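Local atomic coordinates of diffuse adherence adhesin (Escherichia coli, PDB entry 4MEE), a protein that attaches the bacterium to human and other mammalian cells and promotes autoaggregation and biofilm formation, its C-terminal beta-barrel domain serving as the outer-membrane transport unit. Residues P396-N401 and G427-G432; G446-A451 and A458-L463; F336-H341 and A374-S379. All blocks are in the same frame, centred on the assembly; numbering follows the deposited sequence.

All three interactions are antiparallel pairings of neighbouring strands in the wall of one outer-membrane barrel. Interactions 3 and 1 adjoin directly, since strands 370-383 and 397-405 are neighbours, and their centres lie about 9 Å apart. Interaction 1 leads on to interaction 2 through the pairing of strands 425-436 and 441-451. Interactions 1 and 3 are partly buried and share an inward-facing polar network: two glutamates, an asparagine and a lysine in 396-401 and 427-432, a histidine and an arginine in 336-341 and 374-379. Interaction 2 is a surface contact with small or uncharged inner residues and 412 Å² buried, against 568 and 542 Å² for interactions 1 and 3.

Interaction 1 (P396-N401 and G427-G432)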
ATOM      1  N   PRO A 396      -3.920   6.053  20.232  1.00 50.19           N
ATOM      2  CA  PRO A 396      -3.396   6.769  19.069  1.00 49.33           C
ATOM      3  C   PRO A 396      -1.917   6.493  18.799  1.00 48.18           C
ATOM      4  O   PRO A 396      -1.174   6.103  19.702  1.00 48.25           O
ATOM      5  CB  PRO A 396      -3.600   8.238  19.439  1.00 49.30           C
ATOM      6  CG  PRO A 396      -3.533   8.253  20.923  1.00 49.29           C
ATOM      7  CD  PRO A 396      -4.183   6.970  21.359  1.00 49.60           C
ATOM      8  N   TYR A 397      -1.499   6.697  17.557  1.00 46.12           N
ATOM      9  CA  TYR A 397      -0.141   6.366  17.156  1.00 45.69           C
ATOM     10  C   TYR A 397       0.438   7.380  16.179  1.00 44.54           C
ATOM     11  O   TYR A 397      -0.294   8.013  15.418  1.00 44.01           O
ATOM     12  CB  TYR A 397      -0.098   4.957  16.548  1.00 45.92           C
ATOM     13  CG  TYR A 397      -0.834   4.820  15.228  1.00 46.62           C
ATOM     14  CD1 TYR A 397      -2.189   4.495  15.191  1.00 46.49           C
ATOM     15  CD2 TYR A 397      -0.171   5.012  14.015  1.00 47.01           C
ATOM     16  CE1 TYR A 397      -2.864   4.370  13.986  1.00 46.95           C
ATOM     17  CE2 TYR A 397      -0.839   4.891  12.805  1.00 47.48           C
ATOM     18  CZ  TYR A 397      -2.182   4.569  12.795  1.00 47.39           C
ATOM     19  OH  TYR A 397      -2.845   4.447  11.595  1.00 47.26           O
ATOM     20  N   ILE A 398       1.757   7.537  16.217  1.00 44.67           N
ATOM     21  CA  ILE A 398       2.478   8.285  15.196  1.00 45.32           C
ATOM     22  C   ILE A 398       3.591   7.424  14.632  1.00 44.40           C
ATOM     23  O   ILE A 398       4.303   6.757  15.377  1.00 45.75           O
ATOM     24  CB  ILE A 398       3.146   9.552  15.748  1.00 45.62           C
ATOM     25  CG1 ILE A 398       2.223  10.300  16.719  1.00 46.20           C
ATOM     26  CG2 ILE A 398       3.614  10.426  14.593  1.00 44.84           C
ATOM     27  CD1 ILE A 398       1.203  11.208  16.066  1.00 46.94           C
ATOM     28  N   GLU A 399       3.764   7.468  13.316  1.00 43.40           N
ATOM     29  CA  GLU A 399       4.771   6.642  12.660  1.00 42.74           C
ATOM     30  C   GLU A 399       5.507   7.389  11.552  1.00 40.98           C
ATOM     31  O   GLU A 399       4.906   8.161  10.804  1.00 41.59           O
ATOM     32  CB  GLU A 399       4.134   5.364  12.111  1.00 42.92           C
ATOM     33  CG  GLU A 399       5.136   4.276  11.746  1.00 43.70           C
ATOM     34  CD  GLU A 399       4.491   3.053  11.121  1.00 43.99           C
ATOM     35  OE1 GLU A 399       3.377   2.669  11.539  1.00 44.53           O
ATOM     36  OE2 GLU A 399       5.108   2.466  10.208  1.00 44.18           O
ATOM     37  N   ALA A 400       6.812   7.146  11.461  1.00 39.66           N
ATOM     38  CA  ALA A 400       7.652   7.723  10.416  1.00 38.37           C
ATOM     39  C   ALA A 400       8.477   6.634   9.733  1.00 37.64           C
ATOM     40  O   ALA A 400       9.102   5.808  10.402  1.00 38.09           O
ATOM     41  CB  ALA A 400       8.557   8.801  10.992  1.00 38.12           C
ATOM     42  N   ASN A 401       8.468   6.638   8.402  1.00 37.11           N
ATOM     43  CA  ASN A 401       9.152   5.614   7.612  1.00 36.78           C
ATOM     44  C   ASN A 401       9.993   6.168   6.466  1.00 35.61           C
ATOM     45  O   ASN A 401       9.722   7.250   5.939  1.00 35.00           O
ATOM     46  CB  ASN A 401       8.142   4.610   7.042  1.00 36.66           C
ATOM     47  CG  ASN A 401       7.578   3.674   8.093  1.00 37.75           C
ATOM     48  OD1 ASN A 401       8.312   3.108   8.902  1.00 38.35           O
ATOM     49  ND2 ASN A 401       6.265   3.486   8.067  1.00 38.30           N
ATOM     50  N   GLY A 427       9.671   9.752   1.802  1.00 37.88           N
ATOM     51  CA  GLY A 427       9.435   9.856   3.242  1.00 38.79           C
ATOM     52  C   GLY A 427       7.969   9.636   3.572  1.00 39.35           C
ATOM     53  O   GLY A 427       7.086  10.176   2.910  1.00 40.07           O
ATOM     54  N   GLU A 428       7.691   8.845   4.596  1.00 40.03           N
ATOM     55  CA  GLU A 428       6.308   8.542   4.910  1.00 40.13           C
ATOM     56  C   GLU A 428       5.979   8.894   6.346  1.00 39.94           C
ATOM     57  O   GLU A 428       6.765   8.632   7.250  1.00 39.39           O
ATOM     58  CB  GLU A 428       6.029   7.075   4.634  1.00 40.98           C
ATOM     59  CG  GLU A 428       4.612   6.623   4.932  1.00 42.23           C
ATOM     60  CD  GLU A 428       4.515   5.116   5.021  1.00 43.14           C
ATOM     61  OE1 GLU A 428       5.497   4.493   5.469  1.00 43.41           O
ATOM     62  OE2 GLU A 428       3.468   4.552   4.646  1.00 44.59           O
ATOM     63  N   ILE A 429       4.813   9.490   6.549  1.00 40.10           N
ATOM     64  CA  ILE A 429       4.355   9.814   7.886  1.00 40.64           C
ATOM     65  C   ILE A 429       2.927   9.343   8.076  1.00 40.89           C
ATOM     66  O   ILE A 429       2.030   9.739   7.336  1.00 40.31           O
ATOM     67  CB  ILE A 429       4.415  11.322   8.160  1.00 40.90           C
ATOM     68  CG1 ILE A 429       3.904  11.625   9.568  1.00 41.55           C
ATOM     69  CG2 ILE A 429       3.580  12.079   7.144  1.00 40.32           C
ATOM     70  CD1 ILE A 429       4.991  11.666  10.618  1.00 42.42           C
ATOM     71  N   LYS A 430       2.729   8.506   9.082  1.00 41.43           N
ATOM     72  CA  LYS A 430       1.418   7.961   9.384  1.00 41.73           C
ATOM     73  C   LYS A 430       0.963   8.446  10.741  1.00 42.34           C
ATOM     74  O   LYS A 430       1.786   8.801  11.585  1.00 43.08           O
ATOM     75  CB  LYS A 430       1.471   6.439   9.391  1.00 41.95           C
ATOM     76  CG  LYS A 430       1.908   5.839   8.068  1.00 41.32           C
ATOM     77  CD  LYS A 430       1.322   4.452   7.867  1.00 42.80           C
ATOM     78  CE  LYS A 430       2.335   3.359   8.161  1.00 43.73           C
ATOM     79  NZ  LYS A 430       1.677   2.172   8.769  1.00 44.77           N
ATOM     80  N   THR A 431      -0.347   8.462  10.942  1.00 41.79           N
ATOM     81  CA  THR A 431      -0.924   8.739  12.246  1.00 42.14           C
ATOM     82  C   THR A 431      -2.377   8.321  12.240  1.00 41.75           C
ATOM     83  O   THR A 431      -2.996   8.264  11.187  1.00 42.35           O
ATOM     84  CB  THR A 431      -0.848  10.230  12.613  1.00 41.43           C
ATOM     85  OG1 THR A 431      -1.446  10.426  13.898  1.00 41.95           O
ATOM     86  CG2 THR A 431      -1.583  11.073  11.584  1.00 41.31           C
ATOM     87  N   GLY A 432      -2.917   8.038  13.418  1.00 42.51           N
ATOM     88  CA  GLY A 432      -4.324   7.687  13.550  1.00 43.46           C
ATOM     89  C   GLY A 432      -4.668   7.259  14.960  1.00 45.02           C
ATOM     90  O   GLY A 432      -3.798   7.208  15.825  1.00 45.74           O
TER
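Glu399 and Lys430 project side by side from a hydrogen-bonded antiparallel pair. They form a salt bridge whose hydrogen bond is weak, Lys430 NZ lying 3.3 Å from Glu399 OE1; that same oxygen also has Arg377 NE as a salt-bridge partner. The second carboxylate oxygen, OE2 of Glu399, accepts from Asn401 ND2 at 2.6 Å within its own strand. Asn401 ND2 has another acceptor across the strands, OE1 of Glu428 at 2.9 Å, met from above the carboxylate plane, the amide being turned 47° from it. Two acids are thus joined through one amide nitrogen. The remaining oxygens have partners too: Asn401 OD1 accepts from His341 NE2, and Glu428 OE2 forms a salt bridge with Lys373 NZ. This charged cluster lies on the inward face of the autotransporter beta-barrel, whereas Ile398, Ala400 and Ile429 lie on its outer surface, consistent with lipid contact. Backbone groups pair at Glu399 with Lys430 and at Asn401 with Glu428; Lys430 N reaches Glu399 O at 2.8 Å. Tyr397 O accepts twice, from Gly432 N and from Thr431 OG1 (3.1 Å), the hydroxyl arriving in the carbonyl plane. With CG set between the backbone N and carbonyl carbon (chi1 67°), the Tyr397 ring swings across onto the backbone of Thr431 and Gly432, and Gly432 N sits 3.6 Å above one ring face, offset toward the rim.

Interaction 2 (G446-A451 and A458-L463)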
ATOM      1  N   GLY A 446      -7.002   5.900  10.130  1.00 42.21           N
ATOM      2  CA  GLY A 446      -5.594   6.186   9.899  1.00 41.26           C
ATOM      3  C   GLY A 446      -5.406   7.118   8.722  1.00 40.66           C
ATOM      4  O   GLY A 446      -6.165   7.067   7.756  1.00 40.43           O
ATOM      5  N   VAL A 447      -4.396   7.978   8.816  1.00 40.50           N
ATOM      6  CA  VAL A 447      -4.055   8.918   7.753  1.00 40.50           C
ATOM      7  C   VAL A 447      -2.572   8.776   7.406  1.00 40.41           C
ATOM      8  O   VAL A 447      -1.704   8.929   8.269  1.00 39.98           O
ATOM      9  CB  VAL A 447      -4.405  10.377   8.140  1.00 40.63           C
ATOM     10  CG1 VAL A 447      -3.879  11.360   7.103  1.00 40.48           C
ATOM     11  CG2 VAL A 447      -5.908  10.546   8.305  1.00 40.41           C
ATOM     12  N   ALA A 448      -2.302   8.470   6.139  1.00 40.42           N
ATOM     13  CA  ALA A 448      -0.944   8.259   5.637  1.00 40.17           C
ATOM     14  C   ALA A 448      -0.615   9.226   4.504  1.00 40.61           C
ATOM     15  O   ALA A 448      -1.453   9.489   3.635  1.00 40.21           O
ATOM     16  CB  ALA A 448      -0.776   6.823   5.168  1.00 39.27           C
ATOM     17  N   TYR A 449       0.612   9.740   4.519  1.00 40.91           N
ATOM     18  CA  TYR A 449       1.074  10.688   3.514  1.00 42.05           C
ATOM     19  C   TYR A 449       2.505  10.378   3.074  1.00 42.12           C
ATOM     20  O   TYR A 449       3.397  10.253   3.910  1.00 41.45           O
ATOM     21  CB  TYR A 449       0.974  12.117   4.049  1.00 43.25           C
ATOM     22  CG  TYR A 449       1.615  13.140   3.149  1.00 45.67           C
ATOM     23  CD1 TYR A 449       0.942  13.632   2.036  1.00 46.28           C
ATOM     24  CD2 TYR A 449       2.899  13.611   3.406  1.00 46.26           C
ATOM     25  CE1 TYR A 449       1.523  14.573   1.206  1.00 48.73           C
ATOM     26  CE2 TYR A 449       3.492  14.552   2.583  1.00 48.75           C
ATOM     27  CZ  TYR A 449       2.800  15.028   1.486  1.00 49.46           C
ATOM     28  OH  TYR A 449       3.385  15.959   0.665  1.00 51.44           O
ATOM     29  N   GLN A 450       2.706  10.263   1.761  1.00 42.27           N
ATOM     30  CA  GLN A 450       4.002   9.899   1.176  1.00 43.46           C
ATOM     31  C   GLN A 450       4.501  10.995   0.260  1.00 43.32           C
ATOM     32  O   GLN A 450       3.744  11.514  -0.551  1.00 43.88           O
ATOM     33  CB  GLN A 450       3.889   8.638   0.322  1.00 44.76           C
ATOM     34  CG  GLN A 450       4.042   7.319   1.052  1.00 46.19           C
ATOM     35  CD  GLN A 450       2.776   6.487   1.026  1.00 47.51           C
ATOM     36  OE1 GLN A 450       1.701   6.957   1.398  1.00 47.09           O
ATOM     37  NE2 GLN A 450       2.898   5.242   0.583  1.00 48.10           N
ATOM     38  N   ALA A 451       5.781  11.322   0.350  1.00 43.67           N
ATOM     39  CA  ALA A 451       6.347  12.306  -0.557  1.00 43.64           C
ATOM     40  C   ALA A 451       7.699  11.862  -1.083  1.00 44.16           C
ATOM     41  O   ALA A 451       8.523  11.335  -0.342  1.00 43.40           O
ATOM     42  CB  ALA A 451       6.452  13.659   0.121  1.00 43.13           C
ATOM     43  N   ALA A 458       0.927  10.879  -1.888  1.00 40.91           N
ATOM     44  CA  ALA A 458      -0.144   9.953  -1.771  1.00 40.35           C
ATOM     45  C   ALA A 458      -0.631  10.455  -0.469  1.00 40.01           C
ATOM     46  O   ALA A 458       0.174  10.784   0.383  1.00 40.08           O
ATOM     47  CB  ALA A 458       0.370   8.533  -1.656  1.00 39.74           C
ATOM     48  N   ILE A 459      -1.932  10.617  -0.351  1.00 40.26           N
ATOM     49  CA  ILE A 459      -2.537  10.988   0.893  1.00 39.78           C
ATOM     50  C   ILE A 459      -3.619   9.933   0.972  1.00 38.74           C
ATOM     51  O   ILE A 459      -4.328   9.710   0.000  1.00 38.26           O
ATOM     52  CB  ILE A 459      -3.047  12.455   0.840  1.00 40.39           C
ATOM     53  CG1 ILE A 459      -2.813  13.189   2.173  1.00 40.84           C
ATOM     54  CG2 ILE A 459      -4.477  12.568   0.314  1.00 40.30           C
ATOM     55  CD1 ILE A 459      -3.097  12.382   3.422  1.00 41.47           C
ATOM     56  N   SER A 460      -3.689   9.216   2.082  1.00 37.76           N
ATOM     57  CA  SER A 460      -4.621   8.110   2.164  1.00 36.21           C
ATOM     58  C   SER A 460      -5.330   8.141   3.502  1.00 35.70           C
ATOM     59  O   SER A 460      -4.729   8.484   4.506  1.00 35.80           O
ATOM     60  CB  SER A 460      -3.895   6.777   1.936  1.00 36.13           C
ATOM     61  OG  SER A 460      -3.691   6.060   3.141  1.00 36.21           O
ATOM     62  N   GLY A 461      -6.615   7.811   3.503  1.00 34.82           N
ATOM     63  CA  GLY A 461      -7.378   7.697   4.737  1.00 34.64           C
ATOM     64  C   GLY A 461      -8.072   6.354   4.735  1.00 34.83           C
ATOM     65  O   GLY A 461      -8.760   6.015   3.776  1.00 34.52           O
ATOM     66  N   ALA A 462      -7.878   5.574   5.788  1.00 35.04           N
ATOM     67  CA  ALA A 462      -8.456   4.245   5.846  1.00 35.46           C
ATOM     68  C   ALA A 462      -9.304   4.097   7.090  1.00 36.18           C
ATOM     69  O   ALA A 462      -9.009   4.705   8.106  1.00 36.45           O
ATOM     70  CB  ALA A 462      -7.363   3.197   5.828  1.00 35.56           C
ATOM     71  N   LEU A 463     -10.364   3.305   6.990  1.00 37.03           N
ATOM     72  CA  LEU A 463     -11.175   2.941   8.141  1.00 37.87           C
ATOM     73  C   LEU A 463     -11.285   1.439   8.194  1.00 38.56           C
ATOM     74  O   LEU A 463     -11.715   0.818   7.227  1.00 37.96           O
ATOM     75  CB  LEU A 463     -12.566   3.545   8.031  1.00 38.28           C
ATOM     76  CG  LEU A 463     -12.734   4.848   8.799  1.00 38.86           C
ATOM     77  CD1 LEU A 463     -13.906   5.639   8.245  1.00 38.47           C
ATOM     78  CD2 LEU A 463     -12.923   4.564  10.281  1.00 39.52           C
TER
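This is an antiparallel beta-hairpin contact on the barrel surface, in which Gly446 to Gln450 pair with Ala462 to Ala458 in the last two strands of the chain. The strand directions differ by 167° and the axes approach to 4.7 Å. Backbone bonds supply the polar part. Gly446 and Ala462 exchange two, Ala448 and Ser460 two more, with Ser460 N 2.7 Å from Ala448 O, and Gln450 N gives one to Ala458 O at 2.9 Å. The return bond from Ala458 N is weak. Between these bonded pairs, CA-H groups point at carbonyls, as from Val447 CA to Ser460 O (3.3 Å). In the autotransporter barrel this hairpin closes the cylinder: strand 441-451 pairs on with strand 425-436, where Tyr449 meets Ile429, while strand 457-467 pairs with the first strand, 188-200, through Ile459 and Arg196 and through Gly461 and Gly194. Outward, Ile459 is the apolar centre. Its CD1 lies 3.9 Å from Val447 CG1, and its CG1 comes to the edge of the Tyr449 ring, near the ring plane, 3.8 Å from CD1. Tyr449 CG stands opposite the backbone N (chi1 172°), which carries the ring out beside Ala458 O and Ile459, the two side chains crossing at a slant. Inward, the groups are small or uncharged: Ser460 OG lies 3.6 Å from Ala448 CB, and Gln450, bent at chi2 (115°), places OE1 3.7 Å from Ala458 CB. Ala462 also touches Arg191 and Thr193 on strand 188-200.

Interaction 3 (F336-H341 and A374-S379); sequences FWLQPH and AGIRAS
The imidazole of His341 lies over the backbone of the facing strand: Gly375 O stands 3.6 Å above the ring plane, over its centre. Chi1 of 58°, which wedges CG between the backbone N and the carbonyl carbon, folds the ring back in this way. The same carbonyl accepts from His341 N at 2.7 Å, so a single residue meets this oxygen with both its amide and its ring. The indole of Trp337 behaves differently: Ser379 O lies at its edge, near the ring plane, while the far end of the ring leads away toward Asn320 and Asn322 of strand 303-327. Trp337 N bonds that same Ser379 oxygen at 2.7 Å. The Phe336 ring lies obliquely by Ala378 CB.

Paired bonds recur at Trp337 with Ser379, Gln339 with Arg377 and His341 with Gly375, and they set the register of two neighbouring transmembrane strands, running antiparallel, in the autotransporter barrel. Gln339 and Arg377 lie side by side on the inward face, their amide and guanidinium planes 60° apart. Arg377 is extended as far as chi2 and then bent at chi3 (-82°); its NE makes a salt bridge with Glu399 OE1 on the next strand and it has a cation-pi contact with Tyr397, while His341 NE2 is hydrogen-bonded to Asn401 OD1.

On the other face, Ile376 CD1 fits against Leu338 CD2 (3.7 Å) and the Pro340 ring (CD at 4.2 Å), and Leu338 CD2 also reaches Ala378 CB. The chemistry is therefore split across the wall: apolar branches pack on the outer surface, consistent with a lipid setting, while inside, the imidazole and guanidinium are tied to partners on strand 397-405, which probably limits their freedom to turn.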
ATOM      1  N   PHE A 336       3.108   3.638  27.061  1.00 46.88           N
ATOM      2  CA  PHE A 336       3.787   4.274  25.953  1.00 48.76           C
ATOM      3  C   PHE A 336       4.775   3.312  25.339  1.00 47.23           C
ATOM      4  O   PHE A 336       5.599   2.730  26.038  1.00 46.28           O
ATOM      5  CB  PHE A 336       4.471   5.564  26.385  1.00 49.32           C
ATOM      6  CG  PHE A 336       5.389   6.126  25.350  1.00 52.16           C
ATOM      7  CD1 PHE A 336       4.890   6.854  24.276  1.00 52.73           C
ATOM      8  CD2 PHE A 336       6.755   5.919  25.441  1.00 52.37           C
ATOM      9  CE1 PHE A 336       5.744   7.374  23.317  1.00 54.07           C
ATOM     10  CE2 PHE A 336       7.616   6.436  24.489  1.00 54.08           C
ATOM     11  CZ  PHE A 336       7.110   7.164  23.423  1.00 54.40           C
ATOM     12  N   TRP A 337       4.689   3.167  24.022  1.00 47.41           N
ATOM     13  CA  TRP A 337       5.396   2.114  23.306  1.00 46.92           C
ATOM     14  C   TRP A 337       6.242   2.657  22.164  1.00 45.90           C
ATOM     15  O   TRP A 337       5.833   3.590  21.471  1.00 45.95           O
ATOM     16  CB  TRP A 337       4.398   1.096  22.749  1.00 47.40           C
ATOM     17  CG  TRP A 337       3.716   0.254  23.787  1.00 47.91           C
ATOM     18  CD1 TRP A 337       2.716   0.641  24.639  1.00 48.08           C
ATOM     19  CD2 TRP A 337       3.972  -1.128  24.072  1.00 47.19           C
ATOM     20  NE1 TRP A 337       2.342  -0.410  25.436  1.00 47.71           N
ATOM     21  CE2 TRP A 337       3.095  -1.508  25.112  1.00 47.29           C
ATOM     22  CE3 TRP A 337       4.861  -2.080  23.553  1.00 46.71           C
ATOM     23  CZ2 TRP A 337       3.081  -2.801  25.646  1.00 47.21           C
ATOM     24  CZ3 TRP A 337       4.845  -3.367  24.083  1.00 46.60           C
ATOM     25  CH2 TRP A 337       3.960  -3.713  25.120  1.00 46.97           C
ATOM     26  N   LEU A 338       7.418   2.061  21.979  1.00 46.03           N
ATOM     27  CA  LEU A 338       8.277   2.355  20.831  1.00 45.94           C
ATOM     28  C   LEU A 338       8.513   1.108  19.988  1.00 45.42           C
ATOM     29  O   LEU A 338       8.720   0.013  20.522  1.00 45.68           O
ATOM     30  CB  LEU A 338       9.617   2.953  21.272  1.00 46.22           C
ATOM     31  CG  LEU A 338       9.704   4.466  21.503  1.00 47.57           C
ATOM     32  CD1 LEU A 338      11.032   4.824  22.154  1.00 47.72           C
ATOM     33  CD2 LEU A 338       9.516   5.253  20.213  1.00 47.46           C
ATOM     34  N   GLN A 339       8.485   1.286  18.670  1.00 44.56           N
ATOM     35  CA  GLN A 339       8.609   0.173  17.739  1.00 43.24           C
ATOM     36  C   GLN A 339       9.460   0.505  16.509  1.00 41.95           C
ATOM     37  O   GLN A 339       8.947   1.047  15.528  1.00 43.00           O
ATOM     38  CB  GLN A 339       7.223  -0.313  17.305  1.00 43.16           C
ATOM     39  CG  GLN A 339       7.247  -1.601  16.500  1.00 43.42           C
ATOM     40  CD  GLN A 339       5.976  -1.821  15.705  1.00 43.46           C
ATOM     41  OE1 GLN A 339       5.270  -2.807  15.909  1.00 44.08           O
ATOM     42  NE2 GLN A 339       5.679  -0.906  14.792  1.00 44.04           N
ATOM     43  N   PRO A 340      10.766   0.183  16.562  1.00 40.87           N
ATOM     44  CA  PRO A 340      11.572   0.207  15.343  1.00 40.12           C
ATOM     45  C   PRO A 340      11.252  -1.024  14.498  1.00 39.87           C
ATOM     46  O   PRO A 340      11.151  -2.127  15.036  1.00 40.33           O
ATOM     47  CB  PRO A 340      13.009   0.148  15.868  1.00 39.65           C
ATOM     48  CG  PRO A 340      12.905  -0.522  17.195  1.00 39.86           C
ATOM     49  CD  PRO A 340      11.574  -0.117  17.759  1.00 40.21           C
ATOM     50  N   HIS A 341      11.079  -0.834  13.191  1.00 39.40           N
ATOM     51  CA  HIS A 341      10.664  -1.924  12.303  1.00 39.24           C
ATOM     52  C   HIS A 341      11.230  -1.820  10.886  1.00 39.56           C
ATOM     53  O   HIS A 341      11.631  -0.743  10.441  1.00 40.16           O
ATOM     54  CB  HIS A 341       9.134  -2.029  12.259  1.00 38.52           C
ATOM     55  CG  HIS A 341       8.455  -0.778  11.799  1.00 38.23           C
ATOM     56  ND1 HIS A 341       7.815   0.083  12.666  1.00 38.67           N
ATOM     57  CD2 HIS A 341       8.323  -0.235  10.566  1.00 37.94           C
ATOM     58  CE1 HIS A 341       7.315   1.098  11.985  1.00 38.22           C
ATOM     59  NE2 HIS A 341       7.613   0.932  10.709  1.00 37.53           N
ATOM     60  N   ALA A 374      11.711   1.208   6.292  1.00 39.95           N
ATOM     61  CA  ALA A 374      12.408   1.187   7.572  1.00 39.37           C
ATOM     62  C   ALA A 374      11.913   2.359   8.400  1.00 39.62           C
ATOM     63  O   ALA A 374      11.871   3.489   7.918  1.00 39.93           O
ATOM     64  CB  ALA A 374      13.910   1.278   7.363  1.00 38.24           C
ATOM     65  N   GLY A 375      11.526   2.096   9.642  1.00 39.70           N
ATOM     66  CA  GLY A 375      10.969   3.158  10.464  1.00 40.09           C
ATOM     67  C   GLY A 375      10.734   2.830  11.918  1.00 41.05           C
ATOM     68  O   GLY A 375      11.104   1.762  12.401  1.00 40.89           O
ATOM     69  N   ILE A 376      10.123   3.780  12.613  1.00 42.15           N
ATOM     70  CA  ILE A 376       9.777   3.621  14.013  1.00 43.51           C
ATOM     71  C   ILE A 376       8.367   4.117  14.267  1.00 44.39           C
ATOM     72  O   ILE A 376       7.984   5.184  13.787  1.00 43.94           O
ATOM     73  CB  ILE A 376      10.728   4.403  14.928  1.00 43.33           C
ATOM     74  CG1 ILE A 376      10.343   4.173  16.385  1.00 43.53           C
ATOM     75  CG2 ILE A 376      10.673   5.891  14.610  1.00 42.76           C
ATOM     76  CD1 ILE A 376      11.532   4.026  17.306  1.00 44.43           C
ATOM     77  N   ARG A 377       7.602   3.345  15.033  1.00 45.77           N
ATOM     78  CA  ARG A 377       6.281   3.782  15.467  1.00 46.48           C
ATOM     79  C   ARG A 377       6.229   4.049  16.962  1.00 46.88           C
ATOM     80  O   ARG A 377       6.717   3.253  17.762  1.00 47.69           O
ATOM     81  CB  ARG A 377       5.197   2.773  15.100  1.00 46.75           C
ATOM     82  CG  ARG A 377       3.805   3.310  15.384  1.00 46.83           C
ATOM     83  CD  ARG A 377       2.747   2.225  15.374  1.00 48.17           C
ATOM     84  NE  ARG A 377       2.298   1.896  14.025  1.00 49.48           N
ATOM     85  CZ  ARG A 377       1.054   1.539  13.720  1.00 50.69           C
ATOM     86  NH1 ARG A 377       0.124   1.477  14.664  1.00 50.95           N
ATOM     87  NH2 ARG A 377       0.735   1.251  12.467  1.00 51.24           N
ATOM     88  N   ALA A 378       5.612   5.167  17.322  1.00 46.40           N
ATOM     89  CA  ALA A 378       5.405   5.525  18.714  1.00 47.01           C
ATOM     90  C   ALA A 378       3.923   5.436  19.021  1.00 47.61           C
ATOM     91  O   ALA A 378       3.114   6.120  18.402  1.00 47.41           O
ATOM     92  CB  ALA A 378       5.918   6.928  18.974  1.00 46.65           C
ATOM     93  N   SER A 379       3.571   4.590  19.979  1.00 48.38           N
ATOM     94  CA  SER A 379       2.173   4.336  20.284  1.00 49.65           C
ATOM     95  C   SER A 379       1.893   4.704  21.729  1.00 49.69           C
ATOM     96  O   SER A 379       2.701   4.418  22.613  1.00 50.13           O
ATOM     97  CB  SER A 379       1.854   2.861  20.063  1.00 49.59           C
ATOM     98  OG  SER A 379       2.940   2.202  19.440  1.00 49.25           O
TER